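Local coordinates for putative major capsid protein (Cafeteriavirus-dependent mavirus, PDB 6G44) that probably builds the outer shell of this marine virophage by assembling, as a double jelly-roll major capsid protein, into trimeric capsomers, at residues C[23-26]-C[27-30]; C[37-40]-C[41-44]; C[126-129]-C[130-133]; C[157-161]-C[162-166]; C[377-380]-C[381-385]. All blocks are in the same frame, centred on the assembly; numbering follows the deposited sequence.

Contact 1 of 5, residues C[23-26]-C[27-30]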
loop_
_atom_site.group_PDB
_atom_site.type_symbol
_atom_site.label_atom_id
_atom_site.label_comp_id
_atom_site.label_asym_id
_atom_site.label_seq_id
_atom_site.Cartn_x
_atom_site.Cartn_y
_atom_site.Cartn_z
ATOM N N TRP C 23 -4.692 20.801 -21.726
ATOM C CA TRP C 23 -4.921 22.036 -21.017
ATOM C C TRP C 23 -6.380 22.138 -20.634
ATOM O O TRP C 23 -7.237 21.922 -21.502
ATOM C CB TRP C 23 -4.581 23.248 -21.902
ATOM C CG TRP C 23 -3.193 23.260 -22.457
ATOM C CD1 TRP C 23 -2.825 22.892 -23.719
ATOM C CD2 TRP C 23 -1.986 23.675 -21.797
ATOM N NE1 TRP C 23 -1.476 23.028 -23.883
ATOM C CE2 TRP C 23 -0.929 23.509 -22.725
ATOM C CE3 TRP C 23 -1.690 24.154 -20.518
ATOM C CZ2 TRP C 23 0.384 23.813 -22.416
ATOM C CZ3 TRP C 23 -0.383 24.476 -20.214
ATOM C CH2 TRP C 23 0.643 24.303 -21.158
ATOM N N PRO C 24 -6.687 22.471 -19.379
ATOM C CA PRO C 24 -8.079 22.705 -19.059
ATOM C C PRO C 24 -8.569 24.023 -19.647
ATOM O O PRO C 24 -7.931 25.074 -19.480
ATOM C CB PRO C 24 -8.110 22.724 -17.523
ATOM C CG PRO C 24 -6.811 22.152 -17.074
ATOM C CD PRO C 24 -5.848 22.550 -18.165
ATOM N N THR C 25 -9.669 23.946 -20.383
ATOM C CA THR C 25 -10.273 25.096 -21.039
ATOM C C THR C 25 -11.779 25.007 -20.935
ATOM O O THR C 25 -12.321 24.015 -20.480
ATOM C CB THR C 25 -9.940 25.142 -22.544
ATOM O OG1 THR C 25 -10.645 24.093 -23.242
ATOM C CG2 THR C 25 -8.491 25.006 -22.784
ATOM N N SER C 26 -12.454 26.017 -21.463
ATOM C CA SER C 26 -13.907 25.984 -21.512
ATOM C C SER C 26 -14.456 24.896 -22.422
ATOM O O SER C 26 -15.625 24.588 -22.297
ATOM C CB SER C 26 -14.441 27.346 -21.935
ATOM O OG SER C 26 -14.107 27.596 -23.285
ATOM N N LYS C 27 -13.637 24.332 -23.314
ATOM C CA LYS C 27 -14.046 23.236 -24.188
ATOM C C LYS C 27 -14.023 21.878 -23.514
ATOM O O LYS C 27 -14.701 20.951 -23.989
ATOM C CB LYS C 27 -13.160 23.135 -25.427
ATOM C CG LYS C 27 -13.218 24.302 -26.402
ATOM C CD LYS C 27 -12.368 23.957 -27.628
ATOM C CE LYS C 27 -11.681 25.158 -28.278
ATOM N NZ LYS C 27 -12.319 25.551 -29.567
ATOM N N ASN C 28 -13.234 21.714 -22.445
ATOM C CA ASN C 28 -13.111 20.409 -21.790
ATOM C C ASN C 28 -13.282 20.406 -20.280
ATOM O O ASN C 28 -12.965 19.401 -19.644
ATOM C CB ASN C 28 -11.792 19.743 -22.183
ATOM C CG ASN C 28 -10.592 20.457 -21.600
ATOM O OD1 ASN C 28 -10.742 21.408 -20.851
ATOM N ND2 ASN C 28 -9.407 19.993 -21.937
ATOM N N VAL C 29 -13.773 21.501 -19.712
ATOM C CA VAL C 29 -14.019 21.560 -18.274
ATOM C C VAL C 29 -15.509 21.759 -18.038
ATOM O O VAL C 29 -16.129 22.631 -18.646
ATOM C CB VAL C 29 -13.242 22.710 -17.600
ATOM C CG1 VAL C 29 -13.677 22.929 -16.164
ATOM C CG2 VAL C 29 -11.739 22.424 -17.671
ATOM N N LYS C 30 -16.059 20.960 -17.128
ATOM C CA LYS C 30 -17.369 21.233 -16.524
ATOM C C LYS C 30 -17.181 21.316 -15.015
ATOM O O LYS C 30 -16.224 20.771 -14.452
ATOM C CB LYS C 30 -18.366 20.124 -16.852
ATOM C CG LYS C 30 -18.712 20.024 -18.330
ATOM C CD LYS C 30 -19.642 18.865 -18.659
ATOM C CE LYS C 30 -19.806 18.772 -20.167
ATOM N NZ LYS C 30 -20.698 17.651 -20.577
#

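Contact 2 of 5, residues C[37-40]-C[41-44]. With SO4 (sulfate ion), chain E.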
loop_
_atom_site.group_PDB
_atom_site.type_symbol
_atom_site.label_atom_id
_atom_site.label_comp_id
_atom_site.label_asym_id
_atom_site.label_seq_id
_atom_site.Cartn_x
_atom_site.Cartn_y
_atom_site.Cartn_z
ATOM N N ILE C 37 -25.276 10.625 -0.176
ATOM C CA ILE C 37 -26.049 9.915 0.844
ATOM C C ILE C 37 -25.792 10.613 2.167
ATOM O O ILE C 37 -24.648 10.723 2.582
ATOM C CB ILE C 37 -25.652 8.450 0.891
ATOM C CG1 ILE C 37 -25.981 7.799 -0.464
ATOM C CG2 ILE C 37 -26.376 7.750 2.051
ATOM C CD1 ILE C 37 -25.697 6.306 -0.555
ATOM N N PRO C 38 -26.834 11.125 2.827
ATOM C CA PRO C 38 -26.605 11.906 4.032
ATOM C C PRO C 38 -26.291 11.107 5.299
ATOM O O PRO C 38 -26.510 9.879 5.363
ATOM C CB PRO C 38 -27.912 12.669 4.228
ATOM C CG PRO C 38 -28.915 12.033 3.365
ATOM C CD PRO C 38 -28.261 11.098 2.431
ATOM N N TYR C 39 -25.800 11.832 6.288
ATOM C CA TYR C 39 -25.522 11.327 7.616
ATOM C C TYR C 39 -26.510 11.846 8.669
ATOM O O TYR C 39 -26.368 11.527 9.836
ATOM C CB TYR C 39 -24.078 11.670 8.007
ATOM C CG TYR C 39 -23.065 10.655 7.535
ATOM C CD1 TYR C 39 -22.668 10.560 6.199
ATOM C CD2 TYR C 39 -22.499 9.793 8.444
ATOM C CE1 TYR C 39 -21.722 9.598 5.811
ATOM C CE2 TYR C 39 -21.571 8.862 8.077
ATOM C CZ TYR C 39 -21.205 8.751 6.777
ATOM O OH TYR C 39 -20.260 7.753 6.548
ATOM N N SER C 40 -27.493 12.618 8.229
ATOM C CA SER C 40 -28.656 12.972 9.024
ATOM C C SER C 40 -29.628 11.769 9.038
ATOM O O SER C 40 -29.605 10.917 8.162
ATOM C CB SER C 40 -29.310 14.202 8.382
ATOM O OG SER C 40 -29.634 13.948 7.047
ATOM N N THR C 41 -30.523 11.737 10.024
ATOM C CA THR C 41 -31.405 10.576 10.255
ATOM C C THR C 41 -30.711 9.192 10.104
ATOM O O THR C 41 -31.276 8.225 9.557
ATOM C CB THR C 41 -32.729 10.649 9.463
ATOM O OG1 THR C 41 -32.524 10.496 8.059
ATOM C CG2 THR C 41 -33.445 11.949 9.713
ATOM N N PHE C 42 -29.505 9.109 10.654
ATOM C CA PHE C 42 -28.746 7.858 10.704
ATOM C C PHE C 42 -29.376 7.063 11.863
ATOM O O PHE C 42 -29.466 7.562 12.990
ATOM C CB PHE C 42 -27.284 8.211 10.991
ATOM C CG PHE C 42 -26.250 7.177 10.572
ATOM C CD1 PHE C 42 -26.411 5.805 10.799
ATOM C CD2 PHE C 42 -25.054 7.599 10.002
ATOM C CE1 PHE C 42 -25.430 4.893 10.436
ATOM C CE2 PHE C 42 -24.055 6.684 9.661
ATOM C CZ PHE C 42 -24.252 5.320 9.885
ATOM N N GLN C 43 -29.851 5.862 11.577
ATOM C CA GLN C 43 -30.607 5.099 12.579
ATOM C C GLN C 43 -29.693 4.298 13.490
ATOM O O GLN C 43 -28.772 3.618 13.024
ATOM C CB GLN C 43 -31.577 4.152 11.889
ATOM C CG GLN C 43 -32.551 4.807 10.902
ATOM C CD GLN C 43 -33.434 5.824 11.578
ATOM O OE1 GLN C 43 -34.226 5.464 12.455
ATOM N NE2 GLN C 43 -33.294 7.106 11.205
ATOM N N THR C 44 -29.968 4.360 14.789
ATOM C CA THR C 44 -29.417 3.456 15.773
ATOM C C THR C 44 -30.592 2.637 16.297
ATOM O O THR C 44 -31.481 3.198 16.977
ATOM C CB THR C 44 -28.709 4.202 16.908
ATOM O OG1 THR C 44 -27.537 4.861 16.376
ATOM C CG2 THR C 44 -28.245 3.239 18.001
HETATM S S SO4 E . -29.983 13.816 13.138
HETATM O O1 SO4 E . -28.798 13.194 13.726
HETATM O O2 SO4 E . -30.891 12.756 12.637
HETATM O O3 SO4 E . -29.569 14.765 12.055
HETATM O O4 SO4 E . -30.676 14.636 14.192
HETATM O O HOH W 1 -27.954 11.171 12.136
HETATM O O HOH W 2 -31.997 12.635 6.343
#

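Contact 3 of 5, residues C[126-129]-C[130-133]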
loop_
_atom_site.group_PDB
_atom_site.type_symbol
_atom_site.label_atom_id
_atom_site.label_comp_id
_atom_site.label_asym_id
_atom_site.label_seq_id
_atom_site.Cartn_x
_atom_site.Cartn_y
_atom_site.Cartn_z
ATOM N N LEU C 126 -19.068 -17.489 6.246
ATOM C CA LEU C 126 -18.818 -16.578 5.114
ATOM C C LEU C 126 -17.517 -15.814 5.349
ATOM O O LEU C 126 -16.649 -15.778 4.474
ATOM C CB LEU C 126 -19.957 -15.558 4.898
ATOM C CG LEU C 126 -21.259 -15.813 4.122
ATOM C CD1 LEU C 126 -22.259 -14.708 4.422
ATOM C CD2 LEU C 126 -21.012 -15.874 2.626
ATOM N N ILE C 127 -17.362 -15.248 6.537
ATOM C CA ILE C 127 -16.195 -14.397 6.782
ATOM C C ILE C 127 -14.952 -15.238 6.876
ATOM O O ILE C 127 -13.877 -14.726 6.515
ATOM C CB ILE C 127 -16.401 -13.469 8.011
ATOM C CG1 ILE C 127 -15.409 -12.301 8.038
ATOM C CG2 ILE C 127 -16.330 -14.214 9.313
ATOM C CD1 ILE C 127 -15.390 -11.434 6.800
ATOM N N LYS C 128 -15.036 -16.482 7.343
ATOM C CA LYS C 128 -13.835 -17.315 7.413
ATOM C C LYS C 128 -13.215 -17.502 6.039
ATOM O O LYS C 128 -11.993 -17.583 5.935
ATOM C CB LYS C 128 -14.101 -18.691 8.063
ATOM C CG LYS C 128 -12.841 -19.531 8.320
ATOM C CD LYS C 128 -13.145 -20.804 9.101
ATOM C CE LYS C 128 -11.877 -21.608 9.402
ATOM N NZ LYS C 128 -12.124 -22.869 10.176
ATOM N N LEU C 129 -14.030 -17.578 4.992
ATOM C CA LEU C 129 -13.535 -17.650 3.610
ATOM C C LEU C 129 -13.191 -16.284 3.067
ATOM O O LEU C 129 -12.111 -16.079 2.502
ATOM C CB LEU C 129 -14.581 -18.257 2.674
ATOM C CG LEU C 129 -14.790 -19.740 2.746
ATOM C CD1 LEU C 129 -16.017 -20.104 1.921
ATOM C CD2 LEU C 129 -13.573 -20.431 2.162
ATOM N N HIS C 130 -14.106 -15.340 3.219
ATOM C CA HIS C 130 -14.024 -14.029 2.614
ATOM C C HIS C 130 -12.775 -13.276 3.036
ATOM O O HIS C 130 -12.189 -12.514 2.247
ATOM C CB HIS C 130 -15.282 -13.213 2.974
ATOM C CG HIS C 130 -15.368 -11.888 2.304
ATOM N ND1 HIS C 130 -15.524 -11.762 0.945
ATOM C CD2 HIS C 130 -15.371 -10.635 2.803
ATOM C CE1 HIS C 130 -15.600 -10.481 0.638
ATOM N NE2 HIS C 130 -15.499 -9.774 1.744
ATOM N N GLN C 131 -12.352 -13.465 4.291
ATOM C CA GLN C 131 -11.162 -12.757 4.797
ATOM C C GLN C 131 -9.898 -13.077 3.999
ATOM O O GLN C 131 -8.937 -12.297 4.034
ATOM C CB GLN C 131 -10.916 -13.050 6.296
ATOM C CG GLN C 131 -10.518 -14.474 6.601
ATOM C CD GLN C 131 -10.492 -14.821 8.076
ATOM O OE1 GLN C 131 -10.451 -13.939 8.929
ATOM N NE2 GLN C 131 -10.526 -16.125 8.391
ATOM N N TYR C 132 -9.900 -14.224 3.313
ATOM C CA TYR C 132 -8.704 -14.700 2.595
ATOM C C TYR C 132 -8.663 -14.281 1.150
ATOM O O TYR C 132 -7.615 -14.445 0.530
ATOM C CB TYR C 132 -8.566 -16.215 2.654
ATOM C CG TYR C 132 -8.198 -16.733 4.001
ATOM C CD1 TYR C 132 -6.956 -16.460 4.561
ATOM C CD2 TYR C 132 -9.073 -17.507 4.730
ATOM C CE1 TYR C 132 -6.602 -16.959 5.800
ATOM C CE2 TYR C 132 -8.731 -18.010 5.970
ATOM C CZ TYR C 132 -7.496 -17.743 6.507
ATOM O OH TYR C 132 -7.188 -18.242 7.755
ATOM N N ASN C 133 -9.745 -13.818 0.550
ATOM C CA ASN C 133 -9.593 -13.393 -0.866
ATOM C C ASN C 133 -10.272 -12.119 -1.280
ATOM O O ASN C 133 -10.292 -11.801 -2.477
ATOM C CB ASN C 133 -9.873 -14.553 -1.832
ATOM C CG ASN C 133 -11.329 -14.771 -2.045
ATOM O OD1 ASN C 133 -12.152 -14.435 -1.191
ATOM N ND2 ASN C 133 -11.675 -15.302 -3.198
#

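Contact 4 of 5, residues C[157-161]-C[162-166]. With SO4 (sulfate ion), chain K.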
loop_
_atom_site.group_PDB
_atom_site.type_symbol
_atom_site.label_atom_id
_atom_site.label_comp_id
_atom_site.label_asym_id
_atom_site.label_seq_id
_atom_site.Cartn_x
_atom_site.Cartn_y
_atom_site.Cartn_z
ATOM N N VAL C 157 6.871 -11.006 22.028
ATOM C CA VAL C 157 8.290 -10.870 21.682
ATOM C C VAL C 157 8.531 -10.715 20.183
ATOM O O VAL C 157 9.626 -10.346 19.784
ATOM C CB VAL C 157 9.160 -12.027 22.221
ATOM C CG1 VAL C 157 9.132 -12.036 23.756
ATOM C CG2 VAL C 157 8.772 -13.376 21.642
ATOM N N SER C 158 7.527 -11.027 19.363
ATOM C CA SER C 158 7.659 -11.025 17.895
ATOM C C SER C 158 7.025 -9.805 17.287
ATOM O O SER C 158 6.018 -9.301 17.774
ATOM C CB SER C 158 6.932 -12.246 17.323
ATOM O OG SER C 158 7.357 -13.442 17.939
ATOM N N MET C 159 7.595 -9.307 16.198
ATOM C CA MET C 159 7.074 -8.087 15.610
ATOM C C MET C 159 5.803 -8.256 14.803
ATOM O O MET C 159 4.999 -7.314 14.703
ATOM C CB MET C 159 8.149 -7.429 14.749
ATOM C CG MET C 159 9.419 -7.052 15.512
ATOM S SD MET C 159 9.235 -5.907 16.887
ATOM C CE MET C 159 8.018 -4.784 16.250
ATOM N N ASN C 160 5.599 -9.430 14.206
ATOM C CA ASN C 160 4.324 -9.698 13.528
ATOM C C ASN C 160 3.331 -10.144 14.604
ATOM O O ASN C 160 3.144 -11.340 14.898
ATOM C CB ASN C 160 4.450 -10.739 12.431
ATOM C CG ASN C 160 3.143 -10.882 11.661
ATOM O OD1 ASN C 160 2.544 -9.879 11.319
ATOM N ND2 ASN C 160 2.681 -12.115 11.436
ATOM N N ASN C 161 2.692 -9.148 15.196
ATOM C CA ASN C 161 1.850 -9.361 16.377
ATOM C C ASN C 161 0.643 -8.453 16.260
ATOM O O ASN C 161 0.756 -7.253 16.504
ATOM C CB ASN C 161 2.642 -9.020 17.651
ATOM C CG ASN C 161 1.779 -9.016 18.889
ATOM O OD1 ASN C 161 0.641 -9.494 18.855
ATOM N ND2 ASN C 161 2.304 -8.455 19.998
ATOM N N PRO C 162 -0.521 -9.018 15.932
ATOM C CA PRO C 162 -1.714 -8.193 15.770
ATOM C C PRO C 162 -2.219 -7.602 17.097
ATOM O O PRO C 162 -3.067 -6.729 17.074
ATOM C CB PRO C 162 -2.735 -9.149 15.171
ATOM C CG PRO C 162 -2.344 -10.465 15.709
ATOM C CD PRO C 162 -0.845 -10.452 15.771
ATOM N N TYR C 163 -1.667 -8.032 18.242
ATOM C CA TYR C 163 -2.054 -7.388 19.513
ATOM C C TYR C 163 -1.138 -6.270 19.937
ATOM O O TYR C 163 -1.319 -5.713 21.014
ATOM C CB TYR C 163 -2.292 -8.449 20.614
ATOM C CG TYR C 163 -3.246 -9.526 20.145
ATOM C CD1 TYR C 163 -4.416 -9.227 19.427
ATOM C CD2 TYR C 163 -2.981 -10.885 20.387
ATOM C CE1 TYR C 163 -5.244 -10.217 18.934
ATOM C CE2 TYR C 163 -3.823 -11.881 19.915
ATOM C CZ TYR C 163 -4.951 -11.556 19.190
ATOM O OH TYR C 163 -5.804 -12.489 18.657
ATOM N N ARG C 164 -0.274 -5.814 19.014
ATOM C CA ARG C 164 0.502 -4.617 19.280
ATOM C C ARG C 164 -0.605 -3.515 19.348
ATOM O O ARG C 164 -1.516 -3.406 18.518
ATOM C CB ARG C 164 1.389 -4.288 18.065
ATOM C CG ARG C 164 2.720 -5.047 18.120
ATOM C CD ARG C 164 3.485 -5.140 16.796
ATOM N NE ARG C 164 4.066 -3.847 16.408
ATOM C CZ ARG C 164 4.674 -3.564 15.261
ATOM N NH1 ARG C 164 4.851 -4.472 14.306
ATOM N NH2 ARG C 164 5.117 -2.338 15.053
ATOM N N GLN C 165 -0.455 -2.696 20.380
ATOM C CA GLN C 165 -1.371 -1.562 20.539
ATOM C C GLN C 165 -1.064 -0.480 19.510
ATOM O O GLN C 165 -0.089 -0.580 18.751
ATOM C CB GLN C 165 -1.348 -1.065 21.957
ATOM C CG GLN C 165 -0.089 -0.487 22.473
ATOM C CD GLN C 165 -0.295 -0.009 23.922
ATOM O OE1 GLN C 165 0.063 1.098 24.265
ATOM N NE2 GLN C 165 -0.834 -0.889 24.784
ATOM N N GLY C 166 -1.941 0.512 19.433
ATOM C CA GLY C 166 -1.777 1.594 18.466
ATOM C C GLY C 166 -0.441 2.303 18.523
ATOM O O GLY C 166 0.187 2.560 17.520
HETATM S S SO4 K . 7.781 -2.597 12.228
HETATM O O1 SO4 K . 8.755 -2.895 13.307
HETATM O O2 SO4 K . 6.762 -3.688 12.116
HETATM O O3 SO4 K . 8.556 -2.479 10.954
HETATM O O4 SO4 K . 7.123 -1.302 12.593
#

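Contact 5 of 5, residues C[377-380]-C[381-385]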
loop_
_atom_site.group_PDB
_atom_site.type_symbol
_atom_site.label_atom_id
_atom_site.label_comp_id
_atom_site.label_asym_id
_atom_site.label_seq_id
_atom_site.Cartn_x
_atom_site.Cartn_y
_atom_site.Cartn_z
ATOM N N GLN C 377 2.515 -24.200 -6.544
ATOM C CA GLN C 377 1.558 -23.998 -7.624
ATOM C C GLN C 377 0.154 -23.882 -7.084
ATOM O O GLN C 377 -0.653 -23.139 -7.635
ATOM C CB GLN C 377 1.659 -25.133 -8.631
ATOM C CG GLN C 377 2.970 -25.138 -9.398
ATOM C CD GLN C 377 3.215 -26.455 -10.126
ATOM O OE1 GLN C 377 3.231 -27.513 -9.505
ATOM N NE2 GLN C 377 3.383 -26.393 -11.459
ATOM N N LEU C 378 -0.183 -24.644 -6.049
ATOM C CA LEU C 378 -1.509 -24.504 -5.403
ATOM C C LEU C 378 -1.693 -23.092 -4.820
ATOM O O LEU C 378 -2.781 -22.509 -4.889
ATOM C CB LEU C 378 -1.710 -25.573 -4.344
ATOM C CG LEU C 378 -1.824 -27.008 -4.901
ATOM C CD1 LEU C 378 -1.851 -27.962 -3.721
ATOM C CD2 LEU C 378 -3.007 -27.203 -5.814
ATOM N N TYR C 379 -0.627 -22.553 -4.246
ATOM C CA TYR C 379 -0.638 -21.166 -3.767
ATOM C C TYR C 379 -0.868 -20.196 -4.913
ATOM O O TYR C 379 -1.658 -19.245 -4.790
ATOM C CB TYR C 379 0.680 -20.868 -3.054
ATOM C CG TYR C 379 0.865 -19.429 -2.618
ATOM C CD1 TYR C 379 0.109 -18.908 -1.582
ATOM C CD2 TYR C 379 1.808 -18.602 -3.215
ATOM C CE1 TYR C 379 0.299 -17.612 -1.156
ATOM C CE2 TYR C 379 2.000 -17.304 -2.784
ATOM C CZ TYR C 379 1.219 -16.810 -1.774
ATOM O OH TYR C 379 1.405 -15.505 -1.313
ATOM N N GLU C 380 -0.192 -20.415 -6.036
ATOM C CA GLU C 380 -0.378 -19.564 -7.207
ATOM C C GLU C 380 -1.817 -19.629 -7.744
ATOM O O GLU C 380 -2.413 -18.602 -8.076
ATOM C CB GLU C 380 0.662 -19.919 -8.273
ATOM C CG GLU C 380 2.086 -19.517 -7.852
ATOM C CD GLU C 380 3.197 -20.076 -8.740
ATOM O OE1 GLU C 380 2.910 -20.799 -9.683
ATOM O OE2 GLU C 380 4.386 -19.802 -8.430
ATOM N N LEU C 381 -2.355 -20.840 -7.789
ATOM C CA LEU C 381 -3.758 -21.036 -8.194
ATOM C C LEU C 381 -4.685 -20.230 -7.271
ATOM O O LEU C 381 -5.563 -19.469 -7.710
ATOM C CB LEU C 381 -4.111 -22.522 -8.137
ATOM C CG LEU C 381 -5.578 -22.930 -8.199
ATOM C CD1 LEU C 381 -6.243 -22.453 -9.492
ATOM C CD2 LEU C 381 -5.741 -24.444 -8.030
ATOM N N SER C 382 -4.513 -20.416 -5.968
ATOM C CA SER C 382 -5.399 -19.719 -5.035
ATOM C C SER C 382 -5.254 -18.199 -5.160
ATOM O O SER C 382 -6.257 -17.467 -5.168
ATOM C CB SER C 382 -5.173 -20.183 -3.585
ATOM O OG SER C 382 -6.308 -19.842 -2.799
ATOM N N SER C 383 -4.007 -17.738 -5.288
ATOM C CA SER C 383 -3.706 -16.305 -5.436
ATOM C C SER C 383 -4.282 -15.718 -6.721
ATOM O O SER C 383 -4.711 -14.548 -6.724
ATOM C CB SER C 383 -2.205 -16.075 -5.371
ATOM O OG SER C 383 -1.687 -16.455 -4.104
ATOM N N SER C 384 -4.378 -16.528 -7.779
ATOM C CA SER C 384 -4.986 -16.060 -9.035
ATOM C C SER C 384 -6.470 -15.762 -8.893
ATOM O O SER C 384 -7.043 -15.050 -9.716
ATOM C CB SER C 384 -4.750 -17.063 -10.177
ATOM O OG SER C 384 -5.607 -18.181 -10.091
ATOM N N ASN C 385 -7.069 -16.315 -7.844
ATOM C CA ASN C 385 -8.467 -16.149 -7.498
ATOM C C ASN C 385 -8.638 -15.322 -6.233
ATOM O O ASN C 385 -9.699 -15.378 -5.568
ATOM C CB ASN C 385 -9.102 -17.536 -7.385
ATOM C CG ASN C 385 -9.166 -18.216 -8.719
ATOM O OD1 ASN C 385 -9.591 -17.590 -9.717
ATOM N ND2 ASN C 385 -8.679 -19.476 -8.802
#

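Contact 1 of 5, residues C[23-26]-C[27-30]
Thr25 and Asn28 close a type I beta turn with Ser26 and Lys27 at its corners; Asn28 N donates to Thr25 O at 3.2 Å. An ST turn is built into the same bend. Thr25 OG1, lodged between its own backbone N and carbonyl carbon (chi1 71°), accepts Lys27 N at 3.0 Å. Lys27 CB also comes against this hydroxyl oxygen, while the rest of the lysine chain bends away. Asn28 has a similar first torsion (chi1 69°), which brings its amide back to the incoming chain, where both of its ends find work. Asn28 OD1 takes Thr25 N in an almost straight bond of 2.8 Å (173°), and Asn28 ND2 donates to Trp23 O at 2.9 Å. Two bonds to the peptides on either side of Pro24 thus fix the rotation of the carboxamide. The turn leads into strand 29-34, whose first residues pair in parallel with a strand of the second subunit, so a sheet runs on across the interface. Pro283 of that subunit packs on Trp23 and Thr25. An apolar touch completes the turn: Val29 CG2 meets Pro24 CB at 3.6 Å.

Contact 2 of 5, residues C[37-40]-C[41-44]
The side chains of Tyr39 and Phe42 run out alongside each other in the same direction, with ring planes turned 59° against each other and centroids 5.6 Å apart. Tyr39 presents CD2 and CE2 to the rim of Phe42, and Tyr39 CD2 lies in the plane of the phenylalanine ring, 3.7 Å from Phe42 CE2. Phe42 CG stands opposite its backbone N (chi1 -157°), which carries the ring alongside the tyrosine. Between the two residues the chain kinks at Thr41, whose backbone is in the left-handed helical region. Water fills the bend: one molecule donates to Tyr39 O at 2.8 Å, accepts Phe42 N at 3.0 Å and donates to a sulfate oxygen. The sulfate, probably from the crystallisation liquor, also takes Thr41 N on its O2 at 2.8 Å, and Phe370 N and Glu372 N of the second subunit hold it too. A second water joins Ser40 OG to Thr41 OG1, and Thr41 OG1 bonds further to Asn272 O. Within the double jelly-roll the kink delivers the chain into strand 43-45, which pairs with strand 258-273 through Gln43 and Val270, while Tyr39 and Phe42 pack on Phe370 and Gln377 of the second subunit.

Contact 3 of 5, residues C[126-129]-C[130-133]
Along the last turn of helix 123-130 and just past it, the backbone bonding shifts from four residues back to three: His130 N donates to Leu126 O at 2.9 Å and Gln131 N to Ile127 O at 3.0 Å, whereas Tyr132 N bonds Leu129 O. Lys128 O is met instead by the Gln131 amide. Gln131 CG sits between its backbone N and carbonyl carbon (chi1 67°), which folds the otherwise extended chain back along the helix until Gln131 NE2 donates to Lys128 O in a long, bent bond (3.2 Å, 140°). Tyr132 CD2 touches the same carbonyl, 3.2 Å from Lys128 O, which lies oblique to the ring, and Gln131 CG rests over one face of the tyrosine, offset toward its rim. Elsewhere on the turn Ile127 CD1 meets the edge of the imidazole, 4.1 Å from His130 CD2. His130 ND1 bonds a glycerol, probably from the crystallisation liquor, and Tyr213 packs edge-to-face with the ring. The extended chain of Lys128 leads away, and its NZ bonds Ser340 OG. Leu129 settles among Ile293, Ala336, Met338 and Val425, joining this part of the helix to strands 286-305, 334-341 and 425-428, and Tyr132 lies against Val425 and Phe427 of the last of these.

Contact 4 of 5, residues C[157-161]-C[162-166]
Arg164 NH1 serves two acceptors: it donates to Met159 O at 2.9 Å and to O2 of a bound sulfate at 3.0 Å. The sulfate oxygen lies in the guanidinium plane at its edge, while Met159 O is tilted 20° out of it. Met159 also meets the arginine with its side chain, which bends at chi2 and chi3 and sets Met159 CE over the centre of one guanidinium face, 3.7 Å from Arg164 CZ. A bend at chi3 (72°) in the arginine turns its head toward Met159 O. NH2 makes a further, weak bond to sulfate O4 but has a firmer partner in Glu168 O. At the root of the arginine side chain a type I beta turn runs from Asn161 to Arg164, closed by Arg164 N donating to Asn161 O at 3.1 Å. An Asx turn reinforces it: Asn161 OD1 accepts Tyr163 N at 2.8 Å, the donor standing well above the plane of the side-chain carbonyl. Asn161 ND2 bonds Asp94 O. The ion, probably from the crystallisation liquor, also takes Arg164 NH1 of the second subunit, and Met159 of that subunit packs on Arg164. Positive groups of two subunits thus converge on one anion, which probably offsets their charge at the interface.

Contact 5 of 5, residues C[377-380]-C[381-385]
Tyr379 and Ser383 face each other one turn apart on helix 375-384. From CB, directed away from the following turn, the tyrosine runs out with CG opposite its backbone N (chi1 175°), which puts the ring alongside Ser383, one face toward it. All six ring carbons of Tyr379 lie within 4.2 Å of Ser383 OG, CE1 and CZ nearest at 3.7 Å, and the oxygen stands over the centre of the ring. Ser383 OG nevertheless donates to Tyr379 O, at 2.9 Å. Ser383 N donates to Tyr379 O as well, at 2.8 Å, and the two donors reach it from opposite faces of its plane. Further out, Phe391 and Phe394 pack edge-to-face with the tyrosine, and at the tip OH bonds Lys389 O. The next carbonyl repeats the helical pattern, Ser384 N donating to Glu380 O at 2.9 Å. Separately, the side chain of Ser384 curls back, its OG bonding Leu381 O at 2.7 Å. Tyr39 of the third subunit packs on Glu380, Leu381 and Ser384. Leu378 CD2 and Leu381 CD2 turn toward each other at 4.5 Å, on the side that rests on Ile426. Strand 425-428 of the double jelly-roll packs against the helix there, with Ser382 OG bonded to Val425 O and Phe427 N.

How the contacts relate
From the N terminus the five contacts follow in series, each closing a bend or helical turn within its own stretch; none nests in or crosses another. Contact 1 opens strand 29-34, and contact 2 sets the bend between it and strand 43-45; the centres of contacts 1 and 2 lie about 36 Å apart. Contact 3 lies in the C-terminal end region of helix 123-130, contact 5 in that of helix 375-384, and contact 4 shapes the long loop toward strand 183-186. Contacts 3 and 5 meet through a probable hydrogen bond, Asn133 ND2 to Asn385 O at 3.1 Å. Contacts 2 and 5, far apart within one chain, meet between subunits: Tyr39 and Phe42 pack on helix 375-384 of a neighbouring subunit.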